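Local coordinates for protein succinylglutamate desuccinylase (Vibrio parahaemolyticus, PDB 2BCO) that probably hydrolyses N-succinylglutamate to succinate and glutamate with one zinc ion per subunit, the last step of arginine breakdown by the succinyltransferase pathway, at residues D306-V311 and A324-E329. Residues are numbered along the deposited sequence; the frame is centred on the assembly and turned at random.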
loop_
_atom_site.group_PDB
_atom_site.type_symbol
_atom_site.label_atom_id
_atom_site.label_comp_id
_atom_site.label_asym_id
_atom_site.label_seq_id
_atom_site.Cartn_x
_atom_site.Cartn_y
_atom_site.Cartn_z
ATOM N N ASP A 306 18.231 5.318 21.681
ATOM C CA ASP A 306 18.887 4.022 21.718
ATOM C C ASP A 306 17.967 3.007 21.044
ATOM O O ASP A 306 18.346 1.854 20.817
ATOM C CB ASP A 306 19.146 3.618 23.172
ATOM C CG ASP A 306 20.349 2.700 23.323
ATOM O OD1 ASP A 306 20.658 2.327 24.470
ATOM O OD2 ASP A 306 20.984 2.359 22.303
ATOM N N ASN A 307 16.759 3.454 20.709
ATOM C CA ASN A 307 15.771 2.588 20.079
ATOM C C ASN A 307 15.408 2.969 18.637
ATOM O O ASN A 307 14.331 2.622 18.157
ATOM C CB ASN A 307 14.499 2.559 20.934
ATOM C CG ASN A 307 14.774 2.156 22.376
ATOM O OD1 ASN A 307 15.374 2.912 23.143
ATOM N ND2 ASN A 307 14.345 0.954 22.744
ATOM N N GLU A 308 16.304 3.672 17.952
ATOM C CA GLU A 308 16.049 4.076 16.575
ATOM C C GLU A 308 16.449 3.009 15.562
ATOM O O GLU A 308 17.386 2.235 15.777
ATOM C CB GLU A 308 16.790 5.374 16.232
ATOM C CG GLU A 308 16.242 6.630 16.886
ATOM C CD GLU A 308 16.862 7.888 16.309
ATOM O OE1 GLU A 308 18.104 7.961 16.255
ATOM O OE2 GLU A 308 16.119 8.806 15.901
ATOM N N ALA A 309 15.716 2.976 14.458
ATOM C CA ALA A 309 15.981 2.039 13.380
ATOM C C ALA A 309 15.804 2.843 12.112
ATOM O O ALA A 309 15.027 3.789 12.080
ATOM C CB ALA A 309 14.993 0.875 13.420
ATOM N N ILE A 310 16.524 2.479 11.064
ATOM C CA ILE A 310 16.405 3.212 9.821
ATOM C C ILE A 310 15.428 2.513 8.882
ATOM O O ILE A 310 15.415 1.289 8.803
ATOM C CB ILE A 310 17.793 3.370 9.157
ATOM C CG1 ILE A 310 17.702 4.351 7.991
ATOM C CG2 ILE A 310 18.321 2.018 8.694
ATOM C CD1 ILE A 310 19.052 4.909 7.593
ATOM N N VAL A 311 14.604 3.295 8.187
ATOM C CA VAL A 311 13.619 2.756 7.244
ATOM C C VAL A 311 13.643 3.528 5.917
ATOM O O VAL A 311 13.746 4.754 5.909
ATOM C CB VAL A 311 12.182 2.838 7.838
ATOM C CG1 VAL A 311 11.176 2.319 6.840
ATOM C CG2 VAL A 311 12.095 2.034 9.117
ATOM N N ALA A 324 16.164 9.250 4.388
ATOM C CA ALA A 324 15.803 8.158 5.287
ATOM C C ALA A 324 14.854 8.558 6.411
ATOM O O ALA A 324 14.638 9.737 6.698
ATOM C CB ALA A 324 17.070 7.540 5.889
ATOM N N LEU A 325 14.297 7.537 7.047
ATOM C CA LEU A 325 13.383 7.708 8.160
ATOM C C LEU A 325 14.020 6.993 9.335
ATOM O O LEU A 325 14.596 5.925 9.175
ATOM C CB LEU A 325 12.039 7.059 7.830
ATOM C CG LEU A 325 10.755 7.900 7.822
ATOM C CD1 LEU A 325 11.046 9.370 7.565
ATOM C CD2 LEU A 325 9.827 7.344 6.748
HETATM N N MSE A 326 13.970 7.605 10.507
HETATM C CA MSE A 326 14.498 6.974 11.707
HETATM C C MSE A 326 13.238 6.757 12.527
HETATM O O MSE A 326 12.508 7.702 12.817
HETATM C CB MSE A 326 15.462 7.904 12.445
HETATM C CG MSE A 326 16.735 8.237 11.684
HETATM SE SE MSE A 326 17.817 6.682 11.350
HETATM C CE MSE A 326 18.874 6.702 12.977
ATOM N N VAL A 327 12.971 5.510 12.876
ATOM C CA VAL A 327 11.770 5.190 13.627
ATOM C C VAL A 327 12.063 4.451 14.918
ATOM O O VAL A 327 13.182 3.984 15.137
ATOM C CB VAL A 327 10.832 4.335 12.773
ATOM C CG1 VAL A 327 10.574 5.041 11.448
ATOM C CG2 VAL A 327 11.454 2.965 12.530
ATOM N N CYS A 328 11.047 4.351 15.766
ATOM C CA CYS A 328 11.168 3.665 17.041
ATOM C C CYS A 328 9.783 3.264 17.510
ATOM O O CYS A 328 8.798 3.937 17.195
ATOM C CB CYS A 328 11.818 4.580 18.083
ATOM S SG CYS A 328 10.917 6.120 18.412
ATOM N N GLU A 329 9.701 2.166 18.248
ATOM C CA GLU A 329 8.413 1.714 18.758
ATOM C C GLU A 329 7.764 2.851 19.541
ATOM O O GLU A 329 8.447 3.700 20.122
ATOM C CB GLU A 329 8.577 0.505 19.685
ATOM C CG GLU A 329 9.149 -0.729 19.016
ATOM C CD GLU A 329 8.879 -1.999 19.811
ATOM O OE1 GLU A 329 9.443 -3.056 19.457
ATOM O OE2 GLU A 329 8.097 -1.938 20.782
HETATM O O HOH W 1 11.923 0.755 19.020
#
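A309 and V327 form a hydrogen-bonded antiparallel pair: V327 N reaches A309 O at 2.8 Å, nearly straight at 166°, while A309 N returns to V327 O along a more bent path. V311 and L325 repeat this two residues on, and I310 faces M326 between them as the non-hydrogen-bonded pair. Beyond the A309-V327 pair no direct hydrogen bond joins the two segments; a water accepts from E329 N at 2.7 Å and donates to N307 O.

On one face, V311 and V327 cross at about a right angle, CG2 to CG2 at 3.6 Å. V311 CG2 lies anti to its carbonyl carbon, which turns that methyl toward the valine diagonally across.

On the other face, selenomethionine M326 bends at chi2 and chi3 (-63° and -89°), bringing SE to 4.0 Å from I310 CB and CE to 3.6 Å from E308 OE1. I310 CD1 rests on A324 CB at 3.7 Å. The E308 carboxylate is held from outside the pair, by K304 N on OE1 and a salt bridge from R264 to OE2.

The two strands, a hairpin, belong to the barrel-sandwich hybrid domain of the AspA/AstE family, the V311 side chain about 8 Å from that of E219, the predicted active-site residue.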